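Local coordinates for glutamate racemase (Escherichia coli, PDB 2JFN), which belongs to the aspartate/glutamate/hydantoin racemase family and is built from two alpha/beta lobes, with glutamic acid and uridine-5'-diphosphate-N-acetylmuramoyl-L-alanine bound in the model, at residues R233-A236 / W237-H241; P268-R272 / Y273-T277; S179-A182 / L183-I186. One frame throughout, in Å; residues are numbered along the deposited sequence.

Contact 1 (R233-A236 / W237-H241); sequences RRTA and WLLEH. With UMA (uridine-5'-diphosphate-N-acetylmuramoyl-L-alanine), chain C.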
loop_
_atom_site.group_PDB
_atom_site.type_symbol
_atom_site.label_atom_id
_atom_site.label_comp_id
_atom_site.label_asym_id
_atom_site.label_seq_id
_atom_site.Cartn_x
_atom_site.Cartn_y
_atom_site.Cartn_z
ATOM N N ARG A 233 5.365 -12.423 3.893
ATOM C CA ARG A 233 5.979 -13.710 3.568
ATOM C C ARG A 233 6.964 -13.579 2.405
ATOM O O ARG A 233 8.047 -14.154 2.441
ATOM C CB ARG A 233 4.905 -14.755 3.226
ATOM C CG ARG A 233 4.053 -15.193 4.420
ATOM C CD ARG A 233 3.226 -16.428 4.066
ATOM N NE ARG A 233 2.226 -16.151 3.035
ATOM C CZ ARG A 233 1.031 -15.619 3.282
ATOM N NH1 ARG A 233 0.683 -15.314 4.524
ATOM N NH2 ARG A 233 0.190 -15.377 2.286
ATOM N N ARG A 234 6.595 -12.822 1.377
ATOM C CA ARG A 234 7.484 -12.631 0.232
ATOM C C ARG A 234 8.757 -11.890 0.660
ATOM O O ARG A 234 9.850 -12.174 0.159
ATOM C CB ARG A 234 6.772 -11.844 -0.870
ATOM C CG ARG A 234 7.636 -11.550 -2.088
ATOM C CD ARG A 234 8.178 -12.824 -2.741
ATOM N NE ARG A 234 8.829 -12.526 -4.015
ATOM C CZ ARG A 234 9.435 -13.428 -4.781
ATOM N NH1 ARG A 234 9.479 -14.699 -4.402
ATOM N NH2 ARG A 234 9.990 -13.059 -5.928
ATOM N N THR A 235 8.607 -10.951 1.591
ATOM C CA THR A 235 9.732 -10.172 2.105
ATOM C C THR A 235 10.692 -11.080 2.871
ATOM O O THR A 235 11.911 -11.023 2.675
ATOM C CB THR A 235 9.237 -9.031 3.028
ATOM O OG1 THR A 235 8.505 -8.082 2.243
ATOM C CG2 THR A 235 10.413 -8.320 3.713
ATOM N N ALA A 236 10.134 -11.927 3.731
ATOM C CA ALA A 236 10.940 -12.861 4.508
ATOM C C ALA A 236 11.676 -13.826 3.576
ATOM O O ALA A 236 12.823 -14.189 3.828
ATOM C CB ALA A 236 10.055 -13.639 5.477
ATOM N N TRP A 237 11.025 -14.240 2.493
ATOM C CA TRP A 237 11.661 -15.161 1.554
ATOM C C TRP A 237 12.828 -14.487 0.825
ATOM O O TRP A 237 13.884 -15.094 0.626
ATOM C CB TRP A 237 10.653 -15.662 0.517
ATOM C CG TRP A 237 11.186 -16.789 -0.335
ATOM C CD1 TRP A 237 11.240 -18.116 -0.001
ATOM C CD2 TRP A 237 11.770 -16.682 -1.641
ATOM N NE1 TRP A 237 11.818 -18.841 -1.020
ATOM C CE2 TRP A 237 12.152 -17.986 -2.037
ATOM C CE3 TRP A 237 12.009 -15.614 -2.515
ATOM C CZ2 TRP A 237 12.761 -18.248 -3.272
ATOM C CZ3 TRP A 237 12.616 -15.875 -3.743
ATOM C CH2 TRP A 237 12.984 -17.183 -4.108
ATOM N N LEU A 238 12.631 -13.235 0.422
ATOM C CA LEU A 238 13.667 -12.497 -0.291
ATOM C C LEU A 238 14.844 -12.157 0.610
ATOM O O LEU A 238 15.992 -12.145 0.163
ATOM C CB LEU A 238 13.083 -11.218 -0.895
ATOM C CG LEU A 238 12.083 -11.447 -2.026
ATOM C CD1 LEU A 238 11.441 -10.139 -2.425
ATOM C CD2 LEU A 238 12.789 -12.077 -3.218
ATOM N N LEU A 239 14.570 -11.877 1.876
ATOM C CA LEU A 239 15.646 -11.557 2.799
ATOM C C LEU A 239 16.493 -12.807 3.018
ATOM O O LEU A 239 17.641 -12.725 3.457
ATOM C CB LEU A 239 15.079 -11.061 4.131
ATOM C CG LEU A 239 14.427 -9.672 4.091
ATOM C CD1 LEU A 239 13.795 -9.357 5.433
ATOM C CD2 LEU A 239 15.475 -8.624 3.726
ATOM N N GLU A 240 15.921 -13.962 2.692
ATOM C CA GLU A 240 16.613 -15.230 2.866
ATOM C C GLU A 240 17.332 -15.719 1.623
ATOM O O GLU A 240 18.416 -16.286 1.719
ATOM C CB GLU A 240 15.628 -16.315 3.318
ATOM C CG GLU A 240 15.078 -16.120 4.723
ATOM C CD GLU A 240 16.178 -15.996 5.764
ATOM O OE1 GLU A 240 17.060 -16.887 5.809
ATOM O OE2 GLU A 240 16.159 -15.008 6.537
ATOM N N HIS A 241 16.736 -15.498 0.456
ATOM C CA HIS A 241 17.328 -15.986 -0.780
ATOM C C HIS A 241 17.851 -14.962 -1.794
ATOM O O HIS A 241 18.391 -15.359 -2.829
ATOM C CB HIS A 241 16.319 -16.911 -1.475
ATOM C CG HIS A 241 15.837 -18.040 -0.613
ATOM N ND1 HIS A 241 14.853 -18.916 -1.015
ATOM C CD2 HIS A 241 16.197 -18.428 0.634
ATOM C CE1 HIS A 241 14.624 -19.792 -0.053
ATOM N NE2 HIS A 241 15.427 -19.518 0.960
HETATM N N1 UMA C . 1.124 -10.301 -3.390
HETATM C C2 UMA C . 1.717 -9.081 -3.994
HETATM N N3 UMA C . 3.102 -9.071 -4.069
HETATM C C4 UMA C . 3.956 -10.095 -3.631
HETATM C C5 UMA C . 3.280 -11.315 -3.022
HETATM C C6 UMA C . 1.935 -11.351 -2.934
HETATM O O2 UMA C . 1.061 -8.135 -4.401
HETATM O O4 UMA C . 5.166 -9.964 -3.748
HETATM C C1B UMA C . -0.379 -10.327 -3.300
HETATM C C2B UMA C . -0.993 -10.782 -4.612
HETATM O "O2'" UMA C . -2.213 -10.035 -4.995
HETATM C C3B UMA C . -1.263 -12.247 -4.508
HETATM C C4B UMA C . -1.615 -12.304 -3.033
HETATM O O4B UMA C . -0.875 -11.276 -2.386
HETATM O O3B UMA C . -2.359 -12.461 -5.437
HETATM C C5B UMA C . -1.265 -13.571 -2.360
HETATM O O5B UMA C . 0.026 -13.943 -2.687
HETATM P PA UMA C . 0.663 -15.348 -2.299
HETATM O O1A UMA C . 2.112 -15.128 -2.411
HETATM O O2A UMA C . 0.184 -15.741 -1.013
HETATM O O3A UMA C . 0.163 -16.305 -3.507
HETATM P PB UMA C . -0.567 -16.029 -4.898
HETATM O O1B UMA C . -1.884 -15.453 -4.723
HETATM O O2B UMA C . -0.446 -17.248 -5.705
HETATM O "O1'" UMA C . 0.493 -14.967 -5.564
HETATM C "C1'" UMA C . 1.406 -15.222 -6.631
HETATM C "C2'" UMA C . 2.727 -14.533 -6.413
HETATM N "N2'" UMA C . 3.402 -15.009 -5.191
HETATM C "C7'" UMA C . 4.537 -15.726 -5.237
HETATM O "O7'" UMA C . 5.167 -15.882 -6.279
HETATM C "C8'" UMA C . 5.060 -16.342 -3.957
HETATM C "C3'" UMA C . 2.475 -13.016 -6.365
HETATM O "O3'" UMA C . 3.743 -12.285 -6.247
HETATM C "C4'" UMA C . 1.731 -12.531 -7.632
HETATM O "O4'" UMA C . 1.472 -11.143 -7.565
HETATM C "C5'" UMA C . 0.421 -13.308 -7.799
HETATM O "O5'" UMA C . 0.735 -14.752 -7.830
HETATM C "C6'" UMA C . -0.312 -12.998 -9.092
HETATM O "O6'" UMA C . 0.547 -13.203 -10.204
HETATM C C18 UMA C . 4.942 -12.418 -7.051
HETATM C C19 UMA C . 5.049 -11.410 -8.147
HETATM O O18 UMA C . 5.631 -11.669 -9.186
HETATM C C20 UMA C . 6.151 -12.533 -6.099
HETATM N N4 UMA C . 4.466 -10.228 -7.888
HETATM C C21 UMA C . 4.553 -9.027 -8.730
HETATM C C22 UMA C . 5.998 -8.616 -9.143
HETATM O O19 UMA C . 6.923 -8.897 -8.347
HETATM O O20 UMA C . 6.180 -8.043 -10.247
HETATM C C23 UMA C . 3.877 -7.854 -8.010
HETATM O O HOH W 1 13.806 -13.723 6.548
#

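Contact 2 (P268-R272 / Y273-T277); sequences PVLQR and YGFET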
loop_
_atom_site.group_PDB
_atom_site.type_symbol
_atom_site.label_atom_id
_atom_site.label_comp_id
_atom_site.label_asym_id
_atom_site.label_seq_id
_atom_site.Cartn_x
_atom_site.Cartn_y
_atom_site.Cartn_z
ATOM N N PRO A 268 2.832 11.416 15.690
ATOM C CA PRO A 268 2.339 10.514 16.736
ATOM C C PRO A 268 1.977 9.107 16.232
ATOM O O PRO A 268 2.284 8.115 16.888
ATOM C CB PRO A 268 1.146 11.273 17.317
ATOM C CG PRO A 268 0.680 12.122 16.169
ATOM C CD PRO A 268 1.975 12.607 15.574
ATOM N N VAL A 269 1.331 9.026 15.073
ATOM C CA VAL A 269 0.959 7.727 14.508
ATOM C C VAL A 269 2.219 6.989 14.065
ATOM O O VAL A 269 2.379 5.798 14.343
ATOM C CB VAL A 269 -0.016 7.895 13.323
ATOM C CG1 VAL A 269 -0.316 6.544 12.673
ATOM C CG2 VAL A 269 -1.315 8.505 13.831
ATOM N N LEU A 270 3.127 7.696 13.397
ATOM C CA LEU A 270 4.369 7.078 12.966
ATOM C C LEU A 270 5.103 6.500 14.180
ATOM O O LEU A 270 5.668 5.403 14.117
ATOM C CB LEU A 270 5.255 8.106 12.243
ATOM C CG LEU A 270 4.792 8.540 10.841
ATOM C CD1 LEU A 270 5.662 9.684 10.339
ATOM C CD2 LEU A 270 4.874 7.355 9.882
ATOM N N GLN A 271 5.084 7.234 15.291
ATOM C CA GLN A 271 5.751 6.777 16.507
ATOM C C GLN A 271 5.067 5.531 17.072
ATOM O O GLN A 271 5.743 4.601 17.514
ATOM C CB GLN A 271 5.800 7.914 17.539
ATOM C CG GLN A 271 6.866 8.960 17.192
ATOM C CD GLN A 271 6.869 10.169 18.121
ATOM O OE1 GLN A 271 7.870 10.883 18.217
ATOM N NE2 GLN A 271 5.751 10.410 18.793
ATOM N N ARG A 272 3.736 5.505 17.041
ATOM C CA ARG A 272 2.990 4.336 17.507
ATOM C C ARG A 272 3.337 3.124 16.635
ATOM O O ARG A 272 3.311 1.984 17.105
ATOM C CB ARG A 272 1.476 4.583 17.457
ATOM C CG ARG A 272 0.921 5.341 18.663
ATOM C CD ARG A 272 -0.586 5.123 18.826
ATOM N NE ARG A 272 -1.374 5.810 17.805
ATOM C CZ ARG A 272 -1.524 7.131 17.738
ATOM N NH1 ARG A 272 -0.939 7.916 18.640
ATOM N NH2 ARG A 272 -2.254 7.671 16.768
ATOM N N TYR A 273 3.663 3.374 15.367
ATOM C CA TYR A 273 4.032 2.303 14.442
ATOM C C TYR A 273 5.474 1.823 14.611
ATOM O O TYR A 273 5.865 0.806 14.040
ATOM C CB TYR A 273 3.820 2.733 12.984
ATOM C CG TYR A 273 2.451 2.399 12.433
ATOM C CD1 TYR A 273 1.425 3.343 12.428
ATOM C CD2 TYR A 273 2.179 1.128 11.924
ATOM C CE1 TYR A 273 0.163 3.031 11.931
ATOM C CE2 TYR A 273 0.921 0.806 11.424
ATOM C CZ TYR A 273 -0.081 1.759 11.431
ATOM O OH TYR A 273 -1.326 1.439 10.942
ATOM N N GLY A 274 6.272 2.548 15.388
ATOM C CA GLY A 274 7.644 2.123 15.595
ATOM C C GLY A 274 8.712 3.007 14.974
ATOM O O GLY A 274 9.884 2.635 14.947
ATOM N N PHE A 275 8.319 4.168 14.462
ATOM C CA PHE A 275 9.282 5.092 13.868
ATOM C C PHE A 275 9.411 6.268 14.822
ATOM O O PHE A 275 8.506 7.094 14.928
ATOM C CB PHE A 275 8.805 5.578 12.495
ATOM C CG PHE A 275 8.601 4.470 11.501
ATOM C CD1 PHE A 275 7.340 3.910 11.312
ATOM C CD2 PHE A 275 9.676 3.958 10.785
ATOM C CE1 PHE A 275 7.154 2.849 10.422
ATOM C CE2 PHE A 275 9.502 2.899 9.894
ATOM C CZ PHE A 275 8.236 2.342 9.714
ATOM N N GLU A 276 10.536 6.327 15.525
ATOM C CA GLU A 276 10.781 7.383 16.500
ATOM C C GLU A 276 10.953 8.759 15.889
ATOM O O GLU A 276 10.514 9.762 16.458
ATOM C CB GLU A 276 12.031 7.056 17.318
ATOM C CG GLU A 276 13.255 6.731 16.470
ATOM C CD GLU A 276 14.545 7.233 17.093
ATOM O OE1 GLU A 276 14.717 7.084 18.326
ATOM O OE2 GLU A 276 15.396 7.770 16.350
ATOM N N THR A 277 11.582 8.799 14.720
ATOM C CA THR A 277 11.866 10.062 14.059
ATOM C C THR A 277 11.301 10.200 12.649
ATOM O O THR A 277 11.148 9.215 11.926
ATOM C CB THR A 277 13.399 10.270 13.988
ATOM O OG1 THR A 277 13.955 10.132 15.304
ATOM C CG2 THR A 277 13.740 11.640 13.435
#

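Contact 3 (S179-A182 / L183-I186); sequences SLDA and LKRI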
loop_
_atom_site.group_PDB
_atom_site.type_symbol
_atom_site.label_atom_id
_atom_site.label_comp_id
_atom_site.label_asym_id
_atom_site.label_seq_id
_atom_site.Cartn_x
_atom_site.Cartn_y
_atom_site.Cartn_z
ATOM N N SER A 179 -16.041 9.491 8.817
ATOM C CA SER A 179 -17.493 9.607 8.754
ATOM C C SER A 179 -18.070 8.352 8.121
ATOM O O SER A 179 -17.841 8.086 6.938
ATOM C CB SER A 179 -17.903 10.815 7.918
ATOM O OG SER A 179 -19.259 10.700 7.527
ATOM N N LEU A 180 -18.817 7.577 8.901
ATOM C CA LEU A 180 -19.409 6.356 8.376
ATOM C C LEU A 180 -20.425 6.667 7.287
ATOM O O LEU A 180 -20.614 5.875 6.367
ATOM C CB LEU A 180 -20.068 5.553 9.498
ATOM C CG LEU A 180 -19.128 5.058 10.604
ATOM C CD1 LEU A 180 -19.894 4.140 11.547
ATOM C CD2 LEU A 180 -17.940 4.318 9.991
ATOM N N ASP A 181 -21.078 7.823 7.381
ATOM C CA ASP A 181 -22.057 8.201 6.372
ATOM C C ASP A 181 -21.375 8.411 5.022
ATOM O O ASP A 181 -21.941 8.096 3.977
ATOM C CB ASP A 181 -22.807 9.473 6.785
ATOM C CG ASP A 181 -23.732 9.247 7.972
ATOM O OD1 ASP A 181 -24.413 8.199 8.020
ATOM O OD2 ASP A 181 -23.791 10.125 8.856
ATOM N N ALA A 182 -20.160 8.950 5.046
ATOM C CA ALA A 182 -19.406 9.172 3.816
ATOM C C ALA A 182 -19.084 7.813 3.191
ATOM O O ALA A 182 -19.174 7.637 1.980
ATOM C CB ALA A 182 -18.115 9.939 4.119
ATOM N N LEU A 183 -18.711 6.850 4.031
ATOM C CA LEU A 183 -18.401 5.505 3.557
ATOM C C LEU A 183 -19.622 4.831 2.952
ATOM O O LEU A 183 -19.535 4.217 1.886
ATOM C CB LEU A 183 -17.878 4.635 4.698
ATOM C CG LEU A 183 -16.367 4.543 4.895
ATOM C CD1 LEU A 183 -16.080 3.551 6.023
ATOM C CD2 LEU A 183 -15.694 4.087 3.597
ATOM N N LYS A 184 -20.757 4.934 3.637
ATOM C CA LYS A 184 -21.990 4.324 3.152
ATOM C C LYS A 184 -22.346 4.878 1.782
ATOM O O LYS A 184 -22.837 4.155 0.917
ATOM C CB LYS A 184 -23.144 4.597 4.123
ATOM C CG LYS A 184 -23.012 3.893 5.458
ATOM C CD LYS A 184 -24.093 4.339 6.429
ATOM C CE LYS A 184 -23.872 3.740 7.807
ATOM N NZ LYS A 184 -24.859 4.267 8.804
ATOM N N ARG A 185 -22.106 6.170 1.600
ATOM C CA ARG A 185 -22.402 6.829 0.336
ATOM C C ARG A 185 -21.502 6.256 -0.753
ATOM O O ARG A 185 -21.962 5.898 -1.839
ATOM C CB ARG A 185 -22.166 8.337 0.470
ATOM C CG ARG A 185 -22.423 9.115 -0.811
ATOM C CD ARG A 185 -23.893 9.060 -1.214
ATOM N NE ARG A 185 -24.083 9.563 -2.572
ATOM C CZ ARG A 185 -23.674 8.925 -3.663
ATOM N NH1 ARG A 185 -23.056 7.754 -3.561
ATOM N NH2 ARG A 185 -23.867 9.466 -4.858
ATOM N N ILE A 186 -20.212 6.166 -0.453
ATOM C CA ILE A 186 -19.261 5.626 -1.412
ATOM C C ILE A 186 -19.641 4.189 -1.777
ATOM O O ILE A 186 -19.572 3.797 -2.941
ATOM C CB ILE A 186 -17.823 5.642 -0.829
ATOM C CG1 ILE A 186 -17.379 7.091 -0.587
ATOM C CG2 ILE A 186 -16.864 4.923 -1.776
ATOM C CD1 ILE A 186 -16.031 7.218 0.119
#

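Contact 1 (R233-A236 / W237-H241)
Trp237 lays the six-membered side of its indole alongside the guanidinium of Arg234, one helical turn back, with CE3 3.3 Å from NH1. Both side chains run the same way; their planes are only 5° apart, and NH1 comes to the ring obliquely. With CG of Trp237 trans to the amide nitrogen (chi1 -170°) and Arg234 in the same first rotamer (chi1 178°), the two chains are sent off on a common course. Next, Leu238 carries CD2 over the centre of one face of the Arg234 guanidinium, 3.9 Å from CZ. On the opposite face sits the methyl C20 of UMA, 3.4 Å from Arg234 NE, which leaves the flat group sandwiched between apolar carbons. Arg233 NH2 reaches UMA O2A, a phosphate oxygen, through a weak bond of 3.3 Å. Leu239 turns to the buried side, where its CD1 lies 3.9 Å from Thr235 CG2; strand 87-90 and helix 33-43 complete that packing. Backbone i to i+4 bonds link Trp237, Leu238 and Leu239 to Arg233, Arg234 and Thr235. At Glu240 the hold is weaker: its N makes a weak bond to Ala236 O, while a water donates to Ala236 O and to Glu240 OE2, its oxygen 2.7 Å from OE2. The arrangement is that of an amphipathic alpha-helix whose two arginines, Arg233 and Arg234, line the UMA pocket.

Contact 2 (P268-R272 / Y273-T277)
Tyr273 lies beside Val269, one turn back along the chain, and both side chains point the same way. Its CB starts over the end of the helix, 3.4 Å from Leu270 O. From there the ring runs out past the Val269 carbonyl, which approaches the ring edge with O 3.3 Å from CD1. Farther out, CE1 meets Val269 CG1 at 3.6 Å; the methyl lies at the ring edge, in plane, so the contact is along the rim rather than over a face. Val269 offers this methyl because CG1 points opposite the amide nitrogen (chi1 176°). The Tyr273 side chain also touches Leu34, Asp38 and Arg41 of helix 33-43, and Leu209.

The backbone of Tyr273 is also gripped: its N donates to Val269 O at 2.9 Å and, weakly, to Leu270 O. Leu270 O then takes a straighter bond from Phe275 N (2.9 Å, 160° at the hydrogen), and Gly274 N donates to Gln271 O at 3.0 Å, from above the carbonyl plane. Gly274 turns the chain with a phi of 111°, where a CB would be jammed against the preceding carbonyl oxygen. Beyond it, Phe275 comes back over the helix end: its CB packs loosely on Leu270 CB, and its ring meets Leu270 O edge-on. Phe275 O receives a CH...O contact from Gln271 CA at 3.2 Å. The buried Phe275 side chain touches Leu34 and Ala254, and its ring meets that of Tyr37, whose hydroxyl is hydrogen-bonded to Tyr273 O. Positive phi at the glycine and paired bonds back into the last turn make this a Schellman motif, which ends helix 267-272 and leads the chain into strand 277-280.

Contact 3 (S179-A182 / L183-I186)
Leu180 and Leu183 face the protein from the first turn of helix 180-186, while Asp181 and Lys184 are exposed. The two leucines barely meet each other, CD2 of Leu180 standing 4.4 Å from CD1 of Leu183; both lean instead on Glu213 of helix 211-217. Leu183 is the buried one, and it also touches Met165 of helix 163-174. Ile186 joins it there, packing on Glu164, Met165 and Leu168, with its own CG1 resting 3.2 Å from Ala182 O. That carbonyl accepts from Ile186 N at 3.0 Å in a nearly straight bond (163° at the hydrogen).

The solvent side is looser. Lys184, though it also touches Val217, stretches back along the helix with its chain extended beyond CG, alongside Asp181 and pointing the same way. CG, anti to its own carbonyl carbon (chi1 -68°), passes 3.2 Å from Leu180 O, and the ammonium ends 4.0 Å from Asp181 OD1. This separation is beyond a salt bridge, so the opposite charges probably attract without locking either side chain. The Arg185 side chain leads away from the helix: CB lies near Ala182 O, but the guanidinium points away from the preceding turn.

At the start, Ser179 OG accepts from Ala182 N at 3.2 Å, and Ser179 O takes a longer bond from Leu183 N, so this one residue meets two amides of the first turn. Shorter backbone bonds from Lys184 N to Leu180 O and from Arg185 N to Asp181 O continue the series. The pattern is that of a serine N-cap opening a short, amphipathic surface alpha-helix.

Overall arrangement
Along the chain, contact 3 comes first, then contact 1, then contact 2. Contacts 1 and 3 lie on opposite sides of the chain's centre, their own centres 38 Å apart. Contact 3 belongs to the lobe of the four-stranded parallel sheet, and contacts 1 and 2 to the lobe of the mixed sheet, where their centres are 25 Å apart. These two share helix 33-43, against which both pack, but they reach different strands: 87-90 for contact 1 and 253-256 for contact 2. No two of the three touch. Contact 1 holds residues of the UMA pocket, whereas the side chains of Tyr273 and Ile186 are about 12 and 13 Å from the bound glutamic acid, outside direct contact.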